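PDB 4RK1: ribose transcriptional regulator from Enterococcus faecium DO, which binds ribose in its sugar-binding domain and, as a LacI-family regulator, probably binds regulatory DNA and represses transcription. Local coordinates for residues N19-T24 with V92-K97; F101-R106 with L251-F256; H141-G146 with I235-F240. One frame throughout, in Å; residues are numbered along the deposited sequence. Where two conformers were deposited one is given.

Contact 1: residues N19-T24 with V92-K97; sequences NPFFST and VLDQKK. With RIB (alpha-D-ribofuranose), chain K.
One wall of the ribose pocket forms where Phe21 and Phe22, in the first turn of helix 20-33, meet Asp94 in the turn that follows strand 90-93. Phe22 faces the carboxylate with its rim: CZ lies 3.3 Å from Asp94 OD2, near the ring plane, and ring and carboxylate are turned 83° apart. Phe21 runs past Asp94 in the opposite direction, its CE2 3.7 Å from Asp94 OD1, and places its CD2 over the centre of the Phe22 ring. The sugar lies on one face of Phe21, with ribose C2 3.5 Å from Phe21 CE2. Asp94 sits in a type II' turn, Leu93 to Lys96, and grips two hydroxyls with its two oxygens: OD1 accepts from ribose O2 at 2.6 Å, OD2 from ribose O1 at 2.7 Å. Gln95 NE2 donates to the same O1 at 3.2 Å and more weakly to ribose O4. Asn19 is the N-cap of the helix; CG, anti to its own N (chi1 -177°), lets OD1 accept from Phe21 N at 2.9 Å. Behind the pocket, Phe21 packs on Ile239 and Leu242 of helix 239-255, while strand 90-93 runs between strands 66-69 and 103-107.

Contact 2: residues F101-R106 with L251-F256; sequences FSDAVR and LDRIQF
Asp103 and Arg253 meet with their flat ends almost in one plane, carboxylate and guanidinium only 19° apart although the two side chains approach at a slant. The arginine offers its NE flank, using NE and NH1 rather than its two terminal nitrogens. Arg253 NH1 donates to Asp103 OD1 at 2.9 Å and Arg253 NE to Asp103 OD2 at 3.0 Å, each oxygen receiving its hydrogen on the syn lone pair and each bond lying near the guanidinium plane. This two-bonded salt bridge fixes the rotation of both groups. Arg253 gets there by a folded chain: CG leaves anti to the backbone N, then chi2 and chi3 (60° and 54°) bend the chain so that its NE edge faces the aspartate. Both groups are buried, and the residues after the helix complete their surroundings. Arg253 NH2 donates to the carbonyls of Pro257 and Lys259, Trp261 makes a cation-pi contact with the guanidinium, and Asp103 OD1 also accepts from Glu262 N. The bridge thus ties the C-terminal end of helix 239-255 to Asp103 on strand 103-107, a helix-on-sheet pairing within one alpha/beta lobe of the periplasmic-binding-protein fold.

Contact 3: residues H141-G146 with I235-F240; sequences HARIEG and IAQPIF. With RIB (alpha-D-ribofuranose), chain K.
Arg143, from helix 138-153, and Gln237, from the loop after strand 233-236, converge on the same hydroxyl side of the ribose. The CB of Arg143 leaves its helix in the direction of 235-240. From CG the chain runs straight through CD to NE (chi2 173°, chi3 -166°), a spacer long enough to bring the guanidinium from the helix to the sugar. NE turns to Asp109, whose OD1 forms a salt bridge with it, so this second-shell carboxylate steadies the head group. Here two lobes face each other, as in sugar-binding domains of the periplasmic-binding-protein type: Arg143 belongs to one lobe, while 235-240 is a crossing connection, leaving the sheet of that lobe at strand 233-236 and entering helix 239-255 of the other, with Pro238 as N-cap and centre of an inverse gamma turn. Beyond NE, Arg143 CZ lies 3.3 Å from ribose O3, and two nitrogens share that oxygen: Arg143 NH1 donates to O3 at 2.9 Å and NH2 to O3 at 2.8 Å. Arg143 NH2 also reaches ribose O2 at 2.8 Å, weakly, for the N-H...O angle is only 128°; O2 lies near the guanidinium plane, at its edge. Obliquely to that plane comes the amide of Gln237, modelled with OE1 3.3 Å from Arg143 NH2, though which end of the amide faces the arginine is doubtful.

From the N terminus, contact 1 closes first: the chain passes from the start of helix 20-33 through strands 39-44 and 66-69 and returns on strand 90-93, at 92-97. Contact 2 opens a few residues later, at 101-106, and closes only at 251-256. Contact 3 nests within that loop, joining 141-146 to 235-240; none of the three cross. Contacts 1 and 2 lie on neighbouring strands, 90-93 and 103-107, and Lys96 O lies 2.9 Å from Arg106 NH2. Contacts 1 and 3, centres about 11 Å apart, hold the same ribose between the lobes. Segment 235-240 of contact 3 leads into helix 239-255, whose last turn carries Arg253 of contact 2.

Contact 1: residues N19-T24 with V92-K97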
loop_
_atom_site.group_PDB
_atom_site.type_symbol
_atom_site.label_atom_id
_atom_site.label_comp_id
_atom_site.label_asym_id
_atom_site.label_seq_id
_atom_site.Cartn_x
_atom_site.Cartn_y
_atom_site.Cartn_z
ATOM N N ASN B 19 -1.830 -0.863 4.432
ATOM C CA ASN B 19 -3.172 -0.967 3.871
ATOM C C ASN B 19 -3.369 0.151 2.859
ATOM O O ASN B 19 -3.200 1.322 3.203
ATOM C CB ASN B 19 -4.190 -0.846 4.989
ATOM C CG ASN B 19 -5.618 -1.015 4.522
ATOM O OD1 ASN B 19 -5.959 -0.906 3.338
ATOM N ND2 ASN B 19 -6.475 -1.263 5.476
ATOM N N PRO B 20 -3.731 -0.193 1.611
ATOM C CA PRO B 20 -3.931 0.858 0.593
ATOM C C PRO B 20 -4.936 1.957 0.977
ATOM O O PRO B 20 -4.833 3.088 0.479
ATOM C CB PRO B 20 -4.424 0.067 -0.630
ATOM C CG PRO B 20 -3.857 -1.293 -0.438
ATOM C CD PRO B 20 -3.914 -1.542 1.040
ATOM N N PHE B 21 -5.906 1.632 1.838
ATOM C CA PHE B 21 -6.806 2.637 2.370
ATOM C C PHE B 21 -6.028 3.816 2.961
ATOM O O PHE B 21 -6.319 4.965 2.653
ATOM C CB PHE B 21 -7.757 2.036 3.431
ATOM C CG PHE B 21 -8.651 3.054 4.063
ATOM C CD1 PHE B 21 -9.844 3.417 3.455
ATOM C CD2 PHE B 21 -8.273 3.712 5.227
ATOM C CE1 PHE B 21 -10.650 4.396 4.006
ATOM C CE2 PHE B 21 -9.078 4.696 5.778
ATOM C CZ PHE B 21 -10.277 5.029 5.168
ATOM N N PHE B 22 -5.035 3.535 3.805
ATOM C CA PHE B 22 -4.320 4.600 4.502
ATOM C C PHE B 22 -3.299 5.302 3.629
ATOM O O PHE B 22 -3.052 6.488 3.823
ATOM C CB PHE B 22 -3.696 4.086 5.793
ATOM C CG PHE B 22 -4.716 3.718 6.811
ATOM C CD1 PHE B 22 -5.500 4.702 7.385
ATOM C CD2 PHE B 22 -4.943 2.396 7.143
ATOM C CE1 PHE B 22 -6.483 4.376 8.292
ATOM C CE2 PHE B 22 -5.920 2.063 8.060
ATOM C CZ PHE B 22 -6.695 3.051 8.625
ATOM N N SER B 23 -2.732 4.602 2.648
ATOM C CA SER B 23 -1.824 5.276 1.718
ATOM C C SER B 23 -2.618 6.169 0.752
ATOM O O SER B 23 -2.180 7.267 0.427
ATOM C CB SER B 23 -0.892 4.295 0.998
ATOM O OG SER B 23 -1.600 3.250 0.381
ATOM N N THR B 24 -3.802 5.737 0.335
ATOM C CA THR B 24 -4.653 6.599 -0.487
ATOM C C THR B 24 -5.178 7.791 0.316
ATOM O O THR B 24 -5.288 8.886 -0.223
ATOM C CB THR B 24 -5.801 5.808 -1.125
ATOM O OG1 THR B 24 -5.249 4.852 -2.032
ATOM C CG2 THR B 24 -6.741 6.720 -1.883
ATOM N N VAL B 92 -9.522 14.474 13.799
ATOM C CA VAL B 92 -9.696 13.057 14.113
ATOM C C VAL B 92 -10.589 12.424 13.062
ATOM O O VAL B 92 -11.478 13.060 12.512
ATOM C CB VAL B 92 -10.303 12.812 15.517
ATOM C CG1 VAL B 92 -9.391 13.362 16.597
ATOM C CG2 VAL B 92 -11.692 13.422 15.640
ATOM N N LEU B 93 -10.340 11.159 12.779
ATOM C CA LEU B 93 -11.157 10.436 11.843
ATOM C C LEU B 93 -10.966 8.951 12.040
ATOM O O LEU B 93 -10.129 8.513 12.833
ATOM C CB LEU B 93 -10.787 10.807 10.411
ATOM C CG LEU B 93 -9.385 10.488 9.899
ATOM C CD1 LEU B 93 -9.413 10.341 8.388
ATOM C CD2 LEU B 93 -8.382 11.557 10.274
ATOM N N ASP B 94 -11.758 8.194 11.298
ATOM C CA ASP B 94 -11.552 6.769 11.133
ATOM C C ASP B 94 -11.589 6.016 12.463
ATOM O O ASP B 94 -12.647 6.004 13.094
ATOM C CB ASP B 94 -10.281 6.495 10.318
ATOM C CG ASP B 94 -10.343 5.161 9.610
ATOM O OD1 ASP B 94 -11.268 4.969 8.793
ATOM O OD2 ASP B 94 -9.503 4.299 9.898
ATOM N N GLN B 95 -10.483 5.409 12.904
ATOM C CA GLN B 95 -10.498 4.617 14.140
ATOM C C GLN B 95 -10.401 5.470 15.413
ATOM O O GLN B 95 -10.624 4.963 16.512
ATOM C CB GLN B 95 -9.384 3.553 14.124
ATOM C CG GLN B 95 -9.401 2.665 12.881
ATOM C CD GLN B 95 -8.478 1.451 12.946
ATOM O OE1 GLN B 95 -7.897 1.138 13.977
ATOM N NE2 GLN B 95 -8.359 0.751 11.829
ATOM N N LYS B 96 -10.073 6.755 15.271
ATOM C CA LYS B 96 -9.875 7.639 16.431
ATOM C C LYS B 96 -11.179 8.291 16.911
ATOM O O LYS B 96 -11.896 8.912 16.123
ATOM C CB LYS B 96 -8.860 8.726 16.076
ATOM C CG LYS B 96 -8.630 9.778 17.151
ATOM C CD LYS B 96 -7.913 9.189 18.359
ATOM C CE LYS B 96 -7.825 10.199 19.490
ATOM N NZ LYS B 96 -8.977 10.057 20.400
ATOM N N LYS B 97 -11.461 8.187 18.210
ATOM C CA LYS B 97 -12.671 8.764 18.796
ATOM C C LYS B 97 -12.585 10.285 18.837
ATOM O O LYS B 97 -11.494 10.853 18.830
ATOM C CB LYS B 97 -12.917 8.230 20.214
ATOM C CG LYS B 97 -11.945 8.733 21.276
ATOM C CD LYS B 97 -12.533 8.635 22.675
ATOM C CE LYS B 97 -11.611 9.280 23.698
ATOM N NZ LYS B 97 -12.340 9.808 24.884
HETATM O O5 RIB K . -9.290 -0.967 5.328
HETATM C C5 RIB K . -8.767 -0.546 6.595
HETATM C C4 RIB K . -9.915 -0.231 7.447
HETATM O O4 RIB K . -9.483 0.238 8.736
HETATM C C3 RIB K . -10.609 0.830 6.608
HETATM O O3 RIB K . -11.895 0.307 6.332
HETATM C C2 RIB K . -10.542 2.069 7.475
HETATM O O2 RIB K . -11.793 2.727 7.592
HETATM C C1 RIB K . -9.872 1.622 8.792
HETATM O O1 RIB K . -10.656 1.908 9.933
#

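Contact 2: residues F101-R106 with L251-F256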
loop_
_atom_site.group_PDB
_atom_site.type_symbol
_atom_site.label_atom_id
_atom_site.label_comp_id
_atom_site.label_asym_id
_atom_site.label_seq_id
_atom_site.Cartn_x
_atom_site.Cartn_y
_atom_site.Cartn_z
ATOM N N PHE B 101 -12.465 20.216 21.173
ATOM C CA PHE B 101 -11.675 21.208 20.471
ATOM C C PHE B 101 -10.818 20.588 19.370
ATOM O O PHE B 101 -9.622 20.883 19.222
ATOM C CB PHE B 101 -10.838 22.040 21.454
ATOM C CG PHE B 101 -11.662 22.855 22.423
ATOM C CD1 PHE B 101 -12.826 23.497 22.013
ATOM C CD2 PHE B 101 -11.250 23.008 23.742
ATOM C CE1 PHE B 101 -13.568 24.260 22.901
ATOM C CE2 PHE B 101 -11.990 23.772 24.633
ATOM C CZ PHE B 101 -13.150 24.396 24.209
ATOM N N SER B 102 -11.461 19.718 18.605
ATOM C CA SER B 102 -10.904 19.199 17.364
ATOM C C SER B 102 -12.039 19.115 16.359
ATOM O O SER B 102 -13.207 19.056 16.735
ATOM C CB SER B 102 -10.295 17.815 17.575
ATOM O OG SER B 102 -11.277 16.857 17.932
ATOM N N ASP B 103 -11.689 19.143 15.084
ATOM C CA ASP B 103 -12.632 18.849 14.025
ATOM C C ASP B 103 -12.486 17.379 13.670
ATOM O O ASP B 103 -11.465 16.769 13.959
ATOM C CB ASP B 103 -12.338 19.724 12.819
ATOM C CG ASP B 103 -12.319 21.196 13.171
ATOM O OD1 ASP B 103 -13.407 21.754 13.417
ATOM O OD2 ASP B 103 -11.216 21.794 13.191
ATOM N N ALA B 104 -13.520 16.812 13.069
ATOM C CA ALA B 104 -13.525 15.404 12.696
ATOM C C ALA B 104 -14.116 15.232 11.314
ATOM O O ALA B 104 -14.942 16.045 10.877
ATOM C CB ALA B 104 -14.321 14.601 13.706
ATOM N N VAL B 105 -13.677 14.178 10.620
ATOM C CA VAL B 105 -14.309 13.739 9.374
ATOM C C VAL B 105 -14.559 12.253 9.500
ATOM O O VAL B 105 -13.662 11.504 9.876
ATOM C CB VAL B 105 -13.420 13.887 8.127
ATOM C CG1 VAL B 105 -14.294 13.799 6.874
ATOM C CG2 VAL B 105 -12.628 15.165 8.168
ATOM N N ARG B 106 -15.768 11.830 9.159
ATOM C CA ARG B 106 -16.147 10.437 9.265
ATOM C C ARG B 106 -16.922 10.017 8.039
ATOM O O ARG B 106 -17.440 10.851 7.312
ATOM C CB ARG B 106 -16.981 10.234 10.527
ATOM C CG ARG B 106 -16.289 10.815 11.744
ATOM C CD ARG B 106 -16.503 9.997 12.975
ATOM N NE ARG B 106 -15.801 10.569 14.114
ATOM C CZ ARG B 106 -14.639 10.150 14.609
ATOM N NH1 ARG B 106 -13.975 9.137 14.063
ATOM N NH2 ARG B 106 -14.130 10.760 15.672
ATOM N N LEU B 251 -6.326 23.065 7.600
ATOM C CA LEU B 251 -5.861 24.364 7.090
ATOM C C LEU B 251 -6.788 25.493 7.514
ATOM O O LEU B 251 -6.328 26.581 7.827
ATOM C CB LEU B 251 -5.770 24.367 5.564
ATOM C CG LEU B 251 -4.708 23.488 4.899
ATOM C CD1 LEU B 251 -4.873 23.566 3.391
ATOM C CD2 LEU B 251 -3.307 23.894 5.317
ATOM N N ASP B 252 -8.094 25.231 7.506
ATOM C CA ASP B 252 -9.080 26.219 7.937
ATOM C C ASP B 252 -8.964 26.526 9.417
ATOM O O ASP B 252 -9.087 27.682 9.833
ATOM C CB ASP B 252 -10.498 25.766 7.587
ATOM C CG ASP B 252 -10.762 25.808 6.091
ATOM O OD1 ASP B 252 -9.970 26.431 5.355
ATOM O OD2 ASP B 252 -11.757 25.210 5.653
ATOM N N ARG B 253 -8.710 25.491 10.205
ATOM C CA ARG B 253 -8.477 25.651 11.637
ATOM C C ARG B 253 -7.223 26.457 11.919
ATOM O O ARG B 253 -7.193 27.250 12.860
ATOM C CB ARG B 253 -8.382 24.287 12.314
ATOM C CG ARG B 253 -8.159 24.323 13.816
ATOM C CD ARG B 253 -9.271 25.037 14.556
ATOM N NE ARG B 253 -10.592 24.482 14.248
ATOM C CZ ARG B 253 -11.738 25.047 14.615
ATOM N NH1 ARG B 253 -12.887 24.472 14.286
ATOM N NH2 ARG B 253 -11.739 26.187 15.316
ATOM N N ILE B 254 -6.181 26.250 11.119
ATOM C CA ILE B 254 -4.945 27.004 11.284
ATOM C C ILE B 254 -5.193 28.458 10.881
ATOM O O ILE B 254 -4.795 29.371 11.591
ATOM C CB ILE B 254 -3.770 26.382 10.491
ATOM C CG1 ILE B 254 -3.391 25.016 11.087
ATOM C CG2 ILE B 254 -2.551 27.305 10.508
ATOM C CD1 ILE B 254 -2.519 24.171 10.179
ATOM N N GLN B 255 -5.878 28.675 9.768
ATOM C CA GLN B 255 -6.186 30.040 9.342
ATOM C C GLN B 255 -7.204 30.752 10.252
ATOM O O GLN B 255 -7.073 31.942 10.495
ATOM C CB GLN B 255 -6.688 30.059 7.902
ATOM C CG GLN B 255 -6.751 31.456 7.301
ATOM C CD GLN B 255 -7.217 31.459 5.860
ATOM O OE1 GLN B 255 -7.500 30.410 5.285
ATOM N NE2 GLN B 255 -7.306 32.645 5.267
ATOM N N PHE B 256 -8.208 30.023 10.734
ATOM C CA PHE B 256 -9.284 30.573 11.553
ATOM C C PHE B 256 -9.410 29.763 12.837
ATOM O O PHE B 256 -10.259 28.876 12.926
ATOM C CB PHE B 256 -10.610 30.534 10.791
ATOM C CG PHE B 256 -10.574 31.243 9.467
ATOM C CD1 PHE B 256 -10.489 32.630 9.408
ATOM C CD2 PHE B 256 -10.638 30.530 8.280
ATOM C CE1 PHE B 256 -10.457 33.286 8.187
ATOM C CE2 PHE B 256 -10.609 31.181 7.056
ATOM C CZ PHE B 256 -10.520 32.562 7.012
#

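Contact 3: residues H141-G146 with I235-F240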
loop_
_atom_site.group_PDB
_atom_site.type_symbol
_atom_site.label_atom_id
_atom_site.label_comp_id
_atom_site.label_asym_id
_atom_site.label_seq_id
_atom_site.Cartn_x
_atom_site.Cartn_y
_atom_site.Cartn_z
ATOM N N HIS B 141 -16.933 -1.529 14.200
ATOM C CA HIS B 141 -18.063 -2.012 14.989
ATOM C C HIS B 141 -19.381 -1.456 14.441
ATOM O O HIS B 141 -20.365 -2.171 14.346
ATOM C CB HIS B 141 -17.882 -1.610 16.448
ATOM C CG HIS B 141 -19.055 -1.928 17.315
ATOM N ND1 HIS B 141 -19.422 -3.219 17.625
ATOM C CD2 HIS B 141 -19.941 -1.120 17.947
ATOM C CE1 HIS B 141 -20.487 -3.194 18.408
ATOM N NE2 HIS B 141 -20.821 -1.932 18.618
ATOM N N ALA B 142 -19.390 -0.179 14.064
ATOM C CA ALA B 142 -20.590 0.434 13.523
ATOM C C ALA B 142 -21.020 -0.221 12.209
ATOM O O ALA B 142 -22.218 -0.331 11.946
ATOM C CB ALA B 142 -20.399 1.930 13.348
ATOM N N ARG B 143 -20.062 -0.668 11.392
ATOM C CA ARG B 143 -20.397 -1.414 10.170
ATOM C C ARG B 143 -21.129 -2.700 10.530
ATOM O O ARG B 143 -22.115 -3.079 9.888
ATOM C CB ARG B 143 -19.153 -1.771 9.350
ATOM C CG ARG B 143 -18.317 -0.581 8.937
ATOM C CD ARG B 143 -17.010 -0.981 8.266
ATOM N NE ARG B 143 -16.115 0.170 8.198
ATOM C CZ ARG B 143 -14.858 0.133 7.773
ATOM N NH1 ARG B 143 -14.311 -1.010 7.359
ATOM N NH2 ARG B 143 -14.144 1.257 7.772
ATOM N N ILE B 144 -20.625 -3.385 11.546
ATOM C CA ILE B 144 -21.209 -4.652 11.975
ATOM C C ILE B 144 -22.639 -4.425 12.487
ATOM O O ILE B 144 -23.552 -5.189 12.160
ATOM C CB ILE B 144 -20.312 -5.355 13.026
ATOM C CG1 ILE B 144 -18.991 -5.793 12.378
ATOM C CG2 ILE B 144 -21.025 -6.546 13.652
ATOM C CD1 ILE B 144 -17.930 -6.251 13.368
ATOM N N GLU B 145 -22.831 -3.346 13.237
ATOM C CA GLU B 145 -24.153 -2.993 13.742
ATOM C C GLU B 145 -25.126 -2.702 12.599
ATOM O O GLU B 145 -26.273 -3.139 12.634
ATOM C CB GLU B 145 -24.070 -1.799 14.696
ATOM C CG GLU B 145 -23.333 -2.088 15.999
ATOM C CD GLU B 145 -23.997 -3.183 16.807
ATOM O OE1 GLU B 145 -25.213 -3.063 17.060
ATOM O OE2 GLU B 145 -23.308 -4.162 17.174
ATOM N N GLY B 146 -24.667 -1.986 11.581
ATOM C CA GLY B 146 -25.513 -1.708 10.424
ATOM C C GLY B 146 -25.876 -2.981 9.688
ATOM O O GLY B 146 -27.006 -3.146 9.205
ATOM N N ILE B 235 -18.335 -1.947 -0.461
ATOM C CA ILE B 235 -18.840 -0.637 -0.034
ATOM C C ILE B 235 -17.732 0.391 -0.184
ATOM O O ILE B 235 -16.695 0.300 0.457
ATOM C CB ILE B 235 -19.316 -0.667 1.431
ATOM C CG1 ILE B 235 -20.341 -1.787 1.641
ATOM C CG2 ILE B 235 -19.858 0.689 1.858
ATOM C CD1 ILE B 235 -21.516 -1.760 0.685
ATOM N N ALA B 236 -17.945 1.373 -1.050
ATOM C CA ALA B 236 -16.924 2.363 -1.317
ATOM C C ALA B 236 -16.955 3.460 -0.265
ATOM O O ALA B 236 -17.972 4.096 -0.077
ATOM C CB ALA B 236 -17.124 2.977 -2.700
ATOM N N GLN B 237 -15.836 3.656 0.424
ATOM C CA GLN B 237 -15.576 4.884 1.150
ATOM C C GLN B 237 -14.945 5.856 0.161
ATOM O O GLN B 237 -14.190 5.432 -0.711
ATOM C CB GLN B 237 -14.596 4.637 2.292
ATOM C CG GLN B 237 -15.131 3.801 3.437
ATOM C CD GLN B 237 -14.222 3.859 4.646
ATOM O OE1 GLN B 237 -13.508 2.901 4.959
ATOM N NE2 GLN B 237 -14.219 4.994 5.318
ATOM N N PRO B 238 -15.244 7.159 0.278
ATOM C CA PRO B 238 -14.591 8.128 -0.606
ATOM C C PRO B 238 -13.210 8.474 -0.029
ATOM O O PRO B 238 -13.033 9.520 0.613
ATOM C CB PRO B 238 -15.544 9.326 -0.562
ATOM C CG PRO B 238 -16.124 9.274 0.821
ATOM C CD PRO B 238 -16.217 7.805 1.179
ATOM N N ILE B 239 -12.245 7.592 -0.266
ATOM C CA ILE B 239 -11.003 7.551 0.525
ATOM C C ILE B 239 -10.155 8.794 0.292
ATOM O O ILE B 239 -9.730 9.465 1.226
ATOM C CB ILE B 239 -10.126 6.324 0.188
ATOM C CG1 ILE B 239 -10.931 5.024 0.264
ATOM C CG2 ILE B 239 -8.938 6.247 1.148
ATOM C CD1 ILE B 239 -10.241 3.847 -0.377
ATOM N N PHE B 240 -9.908 9.088 -0.977
ATOM C CA PHE B 240 -9.084 10.223 -1.353
ATOM C C PHE B 240 -9.727 11.514 -0.854
ATOM O O PHE B 240 -9.048 12.372 -0.291
ATOM C CB PHE B 240 -8.912 10.230 -2.885
ATOM C CG PHE B 240 -7.986 11.303 -3.405
ATOM C CD1 PHE B 240 -6.615 11.116 -3.403
ATOM C CD2 PHE B 240 -8.497 12.484 -3.937
ATOM C CE1 PHE B 240 -5.762 12.083 -3.911
ATOM C CE2 PHE B 240 -7.648 13.462 -4.433
ATOM C CZ PHE B 240 -6.281 13.261 -4.420
HETATM O O5 RIB K . -9.290 -0.967 5.328
HETATM C C5 RIB K . -8.767 -0.546 6.595
HETATM C C4 RIB K . -9.915 -0.231 7.447
HETATM O O4 RIB K . -9.483 0.238 8.736
HETATM C C3 RIB K . -10.609 0.830 6.608
HETATM O O3 RIB K . -11.895 0.307 6.332
HETATM C C2 RIB K . -10.542 2.069 7.475
HETATM O O2 RIB K . -11.793 2.727 7.592
HETATM C C1 RIB K . -9.872 1.622 8.792
HETATM O O1 RIB K . -10.656 1.908 9.933
#